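Local structure of aminopeptidase N family protein (Idiomarina loihiensis L2TR, 4FGM) at residues 125-130 with 150-155; 202-207 with 266-271; 381-386 with 438-443. The protein is probably a zinc-dependent aminopeptidase of the M61 peptidase family, whose active-site zinc is held by two histidines and a glutamate. One frame throughout, in Å; residues are numbered along the deposited sequence.

Interaction 1: residues 125-130 with 150-155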
loop_
_atom_site.group_PDB
_atom_site.type_symbol
_atom_site.label_atom_id
_atom_site.label_comp_id
_atom_site.label_asym_id
_atom_site.label_seq_id
_atom_site.Cartn_x
_atom_site.Cartn_y
_atom_site.Cartn_z
ATOM N N LEU A 125 -1.998 12.903 -24.442
ATOM C CA LEU A 125 -2.616 13.678 -23.380
ATOM C C LEU A 125 -2.042 15.085 -23.380
ATOM O O LEU A 125 -0.837 15.276 -23.261
ATOM C CB LEU A 125 -2.384 12.990 -22.022
ATOM C CG LEU A 125 -3.112 13.527 -20.783
ATOM C CD1 LEU A 125 -3.133 12.467 -19.696
ATOM C CD2 LEU A 125 -2.424 14.773 -20.281
ATOM N N HIS A 126 -2.918 16.067 -23.523
ATOM C CA HIS A 126 -2.507 17.460 -23.539
ATOM C C HIS A 126 -2.968 18.100 -22.232
ATOM O O HIS A 126 -4.163 18.318 -22.039
ATOM C CB HIS A 126 -3.154 18.167 -24.733
ATOM C CG HIS A 126 -3.104 17.372 -26.004
ATOM N ND1 HIS A 126 -1.995 17.338 -26.825
ATOM C CD2 HIS A 126 -4.016 16.546 -26.575
ATOM C CE1 HIS A 126 -2.227 16.529 -27.843
ATOM N NE2 HIS A 126 -3.446 16.034 -27.716
ATOM N N LEU A 127 -2.024 18.382 -21.336
ATOM C CA LEU A 127 -2.341 19.001 -20.049
ATOM C C LEU A 127 -2.204 20.517 -20.150
ATOM O O LEU A 127 -1.095 21.037 -20.291
ATOM C CB LEU A 127 -1.397 18.495 -18.953
ATOM C CG LEU A 127 -1.947 18.182 -17.556
ATOM C CD1 LEU A 127 -0.896 18.559 -16.537
ATOM C CD2 LEU A 127 -3.219 18.932 -17.276
ATOM N N HIS A 128 -3.332 21.215 -20.058
ATOM C CA HIS A 128 -3.359 22.672 -20.139
ATOM C C HIS A 128 -3.258 23.276 -18.741
ATOM O O HIS A 128 -3.821 22.744 -17.777
ATOM C CB HIS A 128 -4.659 23.128 -20.817
ATOM C CG HIS A 128 -4.849 22.555 -22.188
ATOM N ND1 HIS A 128 -4.294 23.121 -23.317
ATOM C CD2 HIS A 128 -5.468 21.424 -22.603
ATOM C CE1 HIS A 128 -4.561 22.365 -24.365
ATOM N NE2 HIS A 128 -5.272 21.327 -23.960
ATOM N N ALA A 129 -2.530 24.386 -18.632
ATOM C CA ALA A 129 -2.362 25.062 -17.349
ATOM C C ALA A 129 -3.700 25.559 -16.832
ATOM O O ALA A 129 -4.579 25.942 -17.602
ATOM C CB ALA A 129 -1.403 26.242 -17.488
ATOM N N PRO A 130 -3.888 25.529 -15.511
ATOM C CA PRO A 130 -5.167 26.020 -15.006
ATOM C C PRO A 130 -5.115 27.550 -15.028
ATOM O O PRO A 130 -4.182 28.156 -14.500
ATOM C CB PRO A 130 -5.221 25.441 -13.595
ATOM C CG PRO A 130 -3.787 25.367 -13.205
ATOM C CD PRO A 130 -3.109 24.866 -14.450
ATOM N N HIS A 150 9.122 20.420 -16.576
ATOM C CA HIS A 150 8.283 20.336 -15.386
ATOM C C HIS A 150 7.111 21.293 -15.537
ATOM O O HIS A 150 6.598 21.845 -14.562
ATOM C CB HIS A 150 9.085 20.704 -14.136
ATOM C CG HIS A 150 10.080 19.661 -13.738
ATOM N ND1 HIS A 150 9.717 18.362 -13.456
ATOM C CD2 HIS A 150 11.425 19.722 -13.596
ATOM C CE1 HIS A 150 10.799 17.663 -13.158
ATOM N NE2 HIS A 150 11.847 18.464 -13.236
ATOM N N SER A 151 6.683 21.497 -16.771
ATOM C CA SER A 151 5.586 22.408 -17.010
ATOM C C SER A 151 4.529 21.779 -17.899
ATOM O O SER A 151 4.526 20.565 -18.115
ATOM C CB SER A 151 6.114 23.699 -17.636
ATOM O OG SER A 151 5.174 24.747 -17.475
ATOM N N TRP A 152 3.632 22.617 -18.405
ATOM C CA TRP A 152 2.542 22.170 -19.261
ATOM C C TRP A 152 3.027 21.589 -20.592
ATOM O O TRP A 152 4.157 21.842 -21.010
ATOM C CB TRP A 152 1.586 23.345 -19.473
ATOM C CG TRP A 152 1.318 24.014 -18.163
ATOM C CD1 TRP A 152 1.822 25.210 -17.733
ATOM C CD2 TRP A 152 0.638 23.438 -17.038
ATOM N NE1 TRP A 152 1.507 25.407 -16.406
ATOM C CE2 TRP A 152 0.784 24.335 -15.957
ATOM C CE3 TRP A 152 -0.076 22.249 -16.842
ATOM C CZ2 TRP A 152 0.245 24.075 -14.688
ATOM C CZ3 TRP A 152 -0.614 21.991 -15.582
ATOM C CH2 TRP A 152 -0.449 22.902 -14.522
ATOM N N GLY A 153 2.182 20.792 -21.241
ATOM C CA GLY A 153 2.575 20.202 -22.509
ATOM C C GLY A 153 1.805 18.970 -22.956
ATOM O O GLY A 153 0.725 18.672 -22.453
ATOM N N CYS A 154 2.382 18.250 -23.911
ATOM C CA CYS A 154 1.768 17.056 -24.475
ATOM C C CYS A 154 2.539 15.797 -24.121
ATOM O O CYS A 154 3.769 15.783 -24.128
ATOM C CB CYS A 154 1.678 17.196 -25.994
ATOM S SG CYS A 154 0.583 18.526 -26.538
ATOM N N PHE A 155 1.801 14.736 -23.816
ATOM C CA PHE A 155 2.407 13.475 -23.439
ATOM C C PHE A 155 1.818 12.351 -24.277
ATOM O O PHE A 155 0.698 12.465 -24.781
ATOM C CB PHE A 155 2.164 13.201 -21.944
ATOM C CG PHE A 155 2.633 14.315 -21.039
ATOM C CD1 PHE A 155 1.847 15.446 -20.838
ATOM C CD2 PHE A 155 3.871 14.238 -20.406
ATOM C CE1 PHE A 155 2.292 16.490 -20.030
ATOM C CE2 PHE A 155 4.327 15.271 -19.599
ATOM C CZ PHE A 155 3.532 16.402 -19.402
#

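Interaction 2: residues 202-207 with 266-271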
loop_
_atom_site.group_PDB
_atom_site.type_symbol
_atom_site.label_atom_id
_atom_site.label_comp_id
_atom_site.label_asym_id
_atom_site.label_seq_id
_atom_site.Cartn_x
_atom_site.Cartn_y
_atom_site.Cartn_z
ATOM N N ALA A 202 19.644 11.517 -1.056
ATOM C CA ALA A 202 20.866 10.737 -0.923
ATOM C C ALA A 202 20.518 9.342 -0.405
ATOM O O ALA A 202 21.091 8.348 -0.858
ATOM C CB ALA A 202 21.833 11.427 0.028
ATOM N N ASP A 203 19.583 9.258 0.545
ATOM C CA ASP A 203 19.188 7.951 1.059
ATOM C C ASP A 203 18.417 7.154 0.002
ATOM O O ASP A 203 18.602 5.936 -0.121
ATOM C CB ASP A 203 18.340 8.086 2.330
ATOM C CG ASP A 203 19.156 8.530 3.530
ATOM O OD1 ASP A 203 20.385 8.295 3.528
ATOM O OD2 ASP A 203 18.571 9.098 4.478
ATOM N N LEU A 204 17.557 7.831 -0.762
ATOM C CA LEU A 204 16.798 7.140 -1.799
ATOM C C LEU A 204 17.756 6.566 -2.846
ATOM O O LEU A 204 17.540 5.459 -3.364
ATOM C CB LEU A 204 15.783 8.083 -2.458
ATOM C CG LEU A 204 14.586 8.498 -1.584
ATOM C CD1 LEU A 204 13.673 9.459 -2.355
ATOM C CD2 LEU A 204 13.808 7.245 -1.152
ATOM N N ALA A 205 18.818 7.311 -3.145
ATOM C CA ALA A 205 19.809 6.857 -4.116
ATOM C C ALA A 205 20.387 5.527 -3.641
ATOM O O ALA A 205 20.559 4.602 -4.433
ATOM C CB ALA A 205 20.925 7.889 -4.271
ATOM N N LYS A 206 20.681 5.434 -2.347
ATOM C CA LYS A 206 21.224 4.203 -1.787
ATOM C C LYS A 206 20.221 3.066 -1.910
ATOM O O LYS A 206 20.547 1.992 -2.425
ATOM C CB LYS A 206 21.623 4.398 -0.315
ATOM C CG LYS A 206 23.064 4.846 -0.137
ATOM C CD LYS A 206 23.543 4.731 1.308
ATOM C CE LYS A 206 23.167 5.947 2.137
ATOM N NZ LYS A 206 23.715 5.850 3.523
ATOM N N ILE A 207 19.001 3.299 -1.439
ATOM C CA ILE A 207 17.970 2.277 -1.520
ATOM C C ILE A 207 17.780 1.822 -2.971
ATOM O O ILE A 207 17.783 0.623 -3.263
ATOM C CB ILE A 207 16.630 2.807 -0.980
ATOM C CG1 ILE A 207 16.766 3.108 0.517
ATOM C CG2 ILE A 207 15.527 1.802 -1.239
ATOM C CD1 ILE A 207 15.608 3.889 1.098
ATOM N N THR A 266 9.595 5.141 8.304
ATOM C CA THR A 266 8.345 4.702 7.700
ATOM C C THR A 266 8.260 5.210 6.257
ATOM O O THR A 266 7.798 4.497 5.367
ATOM C CB THR A 266 7.141 5.214 8.505
ATOM O OG1 THR A 266 7.107 4.548 9.769
ATOM C CG2 THR A 266 5.842 4.928 7.776
ATOM N N PHE A 267 8.721 6.436 6.030
ATOM C CA PHE A 267 8.704 7.017 4.693
ATOM C C PHE A 267 9.665 6.274 3.771
ATOM O O PHE A 267 9.310 5.921 2.641
ATOM C CB PHE A 267 9.089 8.499 4.737
ATOM C CG PHE A 267 9.169 9.138 3.379
ATOM C CD1 PHE A 267 8.019 9.353 2.628
ATOM C CD2 PHE A 267 10.401 9.498 2.839
ATOM C CE1 PHE A 267 8.096 9.921 1.345
ATOM C CE2 PHE A 267 10.490 10.062 1.568
ATOM C CZ PHE A 267 9.335 10.275 0.819
ATOM N N LEU A 268 10.886 6.042 4.250
ATOM C CA LEU A 268 11.872 5.334 3.442
ATOM C C LEU A 268 11.386 3.928 3.135
ATOM O O LEU A 268 11.620 3.399 2.047
ATOM C CB LEU A 268 13.215 5.276 4.164
ATOM C CG LEU A 268 13.913 6.632 4.284
ATOM C CD1 LEU A 268 15.265 6.466 4.945
ATOM C CD2 LEU A 268 14.064 7.245 2.913
ATOM N N SER A 269 10.691 3.330 4.094
ATOM C CA SER A 269 10.165 1.992 3.906
ATOM C C SER A 269 9.068 2.018 2.834
ATOM O O SER A 269 8.963 1.100 2.016
ATOM C CB SER A 269 9.616 1.464 5.229
ATOM O OG SER A 269 9.183 0.127 5.088
ATOM N N LEU A 270 8.259 3.077 2.838
ATOM C CA LEU A 270 7.186 3.227 1.855
ATOM C C LEU A 270 7.760 3.376 0.444
ATOM O O LEU A 270 7.286 2.725 -0.496
ATOM C CB LEU A 270 6.322 4.449 2.180
ATOM C CG LEU A 270 5.205 4.801 1.182
ATOM C CD1 LEU A 270 4.216 3.647 1.037
ATOM C CD2 LEU A 270 4.478 6.033 1.676
ATOM N N CYS A 271 8.777 4.226 0.300
ATOM C CA CYS A 271 9.397 4.449 -1.007
ATOM C C CYS A 271 10.038 3.166 -1.509
ATOM O O CYS A 271 9.904 2.805 -2.677
ATOM C CB CYS A 271 10.467 5.535 -0.929
ATOM S SG CYS A 271 9.853 7.143 -0.439
#

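Interaction 3: residues 381-386 with 438-443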
loop_
_atom_site.group_PDB
_atom_site.type_symbol
_atom_site.label_atom_id
_atom_site.label_comp_id
_atom_site.label_asym_id
_atom_site.label_seq_id
_atom_site.Cartn_x
_atom_site.Cartn_y
_atom_site.Cartn_z
ATOM N N ALA A 381 4.869 -11.607 4.362
ATOM C CA ALA A 381 6.182 -11.120 4.748
ATOM C C ALA A 381 6.911 -12.172 5.574
ATOM O O ALA A 381 8.119 -12.357 5.426
ATOM C CB ALA A 381 6.049 -9.826 5.538
ATOM N N LEU A 382 6.180 -12.861 6.445
ATOM C CA LEU A 382 6.790 -13.889 7.273
ATOM C C LEU A 382 7.158 -15.109 6.416
ATOM O O LEU A 382 8.144 -15.801 6.688
ATOM C CB LEU A 382 5.847 -14.280 8.414
ATOM C CG LEU A 382 5.544 -13.144 9.399
ATOM C CD1 LEU A 382 4.653 -13.660 10.512
ATOM C CD2 LEU A 382 6.835 -12.592 9.977
ATOM N N ILE A 383 6.368 -15.361 5.374
ATOM C CA ILE A 383 6.645 -16.462 4.464
ATOM C C ILE A 383 7.968 -16.142 3.776
ATOM O O ILE A 383 8.861 -16.986 3.693
ATOM C CB ILE A 383 5.546 -16.592 3.392
ATOM C CG1 ILE A 383 4.277 -17.175 4.020
ATOM C CG2 ILE A 383 6.050 -17.443 2.225
ATOM C CD1 ILE A 383 3.148 -17.410 3.030
ATOM N N ALA A 384 8.089 -14.910 3.289
ATOM C CA ALA A 384 9.307 -14.468 2.615
ATOM C C ALA A 384 10.500 -14.614 3.553
ATOM O O ALA A 384 11.571 -15.048 3.139
ATOM C CB ALA A 384 9.165 -13.005 2.161
ATOM N N LEU A 385 10.311 -14.244 4.817
ATOM C CA LEU A 385 11.373 -14.350 5.814
ATOM C C LEU A 385 11.821 -15.798 5.932
ATOM O O LEU A 385 13.017 -16.092 5.971
ATOM C CB LEU A 385 10.879 -13.883 7.182
ATOM C CG LEU A 385 11.783 -14.260 8.361
ATOM C CD1 LEU A 385 13.015 -13.362 8.372
ATOM C CD2 LEU A 385 11.007 -14.128 9.664
ATOM N N SER A 386 10.842 -16.697 5.992
ATOM C CA SER A 386 11.114 -18.121 6.121
ATOM C C SER A 386 11.907 -18.645 4.930
ATOM O O SER A 386 12.930 -19.305 5.103
ATOM C CB SER A 386 9.802 -18.897 6.248
ATOM O OG SER A 386 9.024 -18.416 7.331
ATOM N N ASP A 438 6.758 -28.793 1.304
ATOM C CA ASP A 438 5.810 -28.997 2.396
ATOM C C ASP A 438 5.568 -27.722 3.182
ATOM O O ASP A 438 4.430 -27.399 3.523
ATOM C CB ASP A 438 6.283 -30.108 3.340
ATOM C CG ASP A 438 6.210 -31.479 2.702
ATOM O OD1 ASP A 438 5.356 -31.671 1.809
ATOM O OD2 ASP A 438 6.992 -32.366 3.100
ATOM N N PHE A 439 6.635 -26.988 3.465
ATOM C CA PHE A 439 6.497 -25.754 4.214
ATOM C C PHE A 439 5.621 -24.727 3.504
ATOM O O PHE A 439 4.659 -24.218 4.080
ATOM C CB PHE A 439 7.859 -25.124 4.468
ATOM C CG PHE A 439 7.784 -23.648 4.693
ATOM C CD1 PHE A 439 7.315 -23.134 5.898
ATOM C CD2 PHE A 439 8.121 -22.768 3.672
ATOM C CE1 PHE A 439 7.164 -21.757 6.078
ATOM C CE2 PHE A 439 7.975 -21.389 3.837
ATOM C CZ PHE A 439 7.500 -20.881 5.045
ATOM N N LEU A 440 5.969 -24.419 2.256
ATOM C CA LEU A 440 5.243 -23.427 1.477
ATOM C C LEU A 440 3.771 -23.777 1.244
ATOM O O LEU A 440 2.916 -22.891 1.268
ATOM C CB LEU A 440 5.954 -23.178 0.140
ATOM C CG LEU A 440 5.517 -21.908 -0.613
ATOM C CD1 LEU A 440 5.853 -20.678 0.212
ATOM C CD2 LEU A 440 6.212 -21.827 -1.955
ATOM N N LYS A 441 3.469 -25.054 1.020
ATOM C CA LYS A 441 2.080 -25.465 0.815
ATOM C C LYS A 441 1.256 -25.232 2.082
ATOM O O LYS A 441 0.096 -24.828 2.010
ATOM C CB LYS A 441 1.985 -26.944 0.430
ATOM C CG LYS A 441 2.181 -27.233 -1.040
ATOM C CD LYS A 441 1.943 -28.705 -1.320
ATOM C CE LYS A 441 2.284 -29.071 -2.751
ATOM N NZ LYS A 441 2.171 -30.542 -2.960
ATOM N N ASP A 442 1.848 -25.499 3.243
ATOM C CA ASP A 442 1.139 -25.294 4.503
ATOM C C ASP A 442 1.013 -23.803 4.771
ATOM O O ASP A 442 -0.023 -23.334 5.239
ATOM C CB ASP A 442 1.871 -25.966 5.674
ATOM C CG ASP A 442 1.868 -27.485 5.573
ATOM O OD1 ASP A 442 0.954 -28.040 4.926
ATOM O OD2 ASP A 442 2.774 -28.124 6.153
ATOM N N ALA A 443 2.072 -23.063 4.458
ATOM C CA ALA A 443 2.092 -21.620 4.659
ATOM C C ALA A 443 1.057 -20.944 3.771
ATOM O O ALA A 443 0.433 -19.957 4.162
ATOM C CB ALA A 443 3.481 -21.069 4.345
#

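Interaction 1: residues 125-130 with 150-155
Leu125 O receives the backbone N-H of Phe155 at 2.7 Å, and Leu125 N returns a bond to Phe155 O at 2.8 Å, which makes Leu125 and Phe155 a hydrogen-bonded pair of an antiparallel strand pairing in the N-terminal domain. Two residues on, Leu127 N donates to Gly153 O at 3.0 Å, while the return bond from Gly153 N to Leu127 O is weak. The side chains of Leu125, Leu127 and Phe155 share one face. The Phe155 ring presents its edge to Leu125 O, with CD1 3.6 Å away. Phe168 meets this ring edge-to-face.

Beyond the paired strands, Trp152, its CG beside its own backbone N (chi1 -46°), thereby lays the indole against residues 127-130. Ala129 CA sits 3.4 Å above the ring plane, over its centre, and Pro130 crosses the indole at about a right angle, its CD reaching Trp152 CH2 and CZ2. The indole NE1 is bonded to Pro134 O. Were Trp152 cut back to an alanine, a gap would probably open beneath Ala129 and Pro130, and Pro134 O would lose its donor. At the indole edge, near its plane, Leu127 CD1 rests 3.6 Å from Trp152 CZ3.

Interaction 2: residues 202-207 with 266-271
Leu204 and Leu268 meet through matching side-chain shapes: in each, CG stands beside the backbone N and opposite the carbonyl carbon (chi1 -70° and -69°), and with CD1 extended away from CA, the CD2 branch makes the contact. Their two CD2 methyls lie 4.1 Å apart. This is the centre of a helix-helix packing between helix 197-215 and helix 262-277, the latter carrying the HExxH zinc-binding motif with His273 and His277. The segments cross at -42° with axes 10.8 Å apart, a spacing bridged mainly by the branched aliphatic side chains of Leu204, Ile207 and Leu268, with Cys271 beside them; no hydrogen bond joins the two segments.

Leu268 is shared between neighbouring turns of the partner helix. Its CD2 also touches Ile207 CD1 at 4.1 Å, the two side chains crossing at a slant, and the same Ile207 methyl reaches back to Leu268 O. Leu318 of helix 308-320 touches both Ile207 and Leu268, closing a three-helix junction. On the other branch, Leu268 CD1 approaches Asp203 OD2 at 4.3 Å, a loose contact beside a stronger one: OD2 is hydrogen-bonded to Tyr264 OH, so a polar tie just before 266-271 joins the same two helices.

One turn past Leu268 toward the metal-binding histidines, Cys271 points at helix 197-215. Its side chain is about 7 Å from that of His273, so this apolar layer lies near the zinc site without touching it. Leu204 CD2 packs 3.8 Å from Cys271 CB, and Phe178 of strand 174-180 touches Leu204 as well. Cys271 SG lies 4.0 Å from the same Leu204 methyl and 3.4 Å above the plane of the Phe267 ring, toward its rim.

Interaction 3: residues 381-386 with 438-443
The apolar contacts centre on Ile383, whose two branches diverge toward helix 438-443. CG2 meets Leu440 CD1 at 3.8 Å, the side chains crossing at about a right angle, and CD1 reaches Ala443 CB at 3.9 Å. Because Ala443 ends at its methyl, the long branch of Ile383 lies close to the opposing backbone, where the CA atoms of Ile383 and Ala443 are 6.9 Å apart.

The aromatic contact belongs to Phe439. With CG swung away from its own backbone N (chi1 156°), the ring extends toward helix 381-386 and leads with CZ, 3.3 Å from Ser386 CB. Ile383 O lies farther off, at the ring edge and near its plane, while Ala443 CB stands over one ring face, offset toward the rim.

The polar element stays within one helix: Ser386 OG is modelled as donating to Leu382 O, although its position is less sure. No hydrogen bond crosses between the segments.

With axes 11.2 Å apart and directions 175° from each other, these segments form a nearly antiparallel helix pair in what is probably the helical part of the catalytic domain, where helix 378-394 also packs on helix 308-320, which follows zinc ligand Glu307 in sequence.

How the interactions relate
The three contacts follow one another along the chain without touching. Interaction 1 belongs to the N-terminal beta domain; its centre is 29 Å from that of interaction 2 and 47 Å from that of interaction 3, with interactions 1 and 3 on opposite sides of the chain's centre. Interactions 2 and 3 come within about 10 Å at their nearest atoms, and helix 308-320 touches both, with Ser311 and Tyr312 packing on residues 381-386. Both lie near the zinc site without lining it: the Cys271 side chain is about 12 Å from the zinc and about 11 Å from the bound maleic acid, and that of Ile383 about 11 Å from that of Glu307.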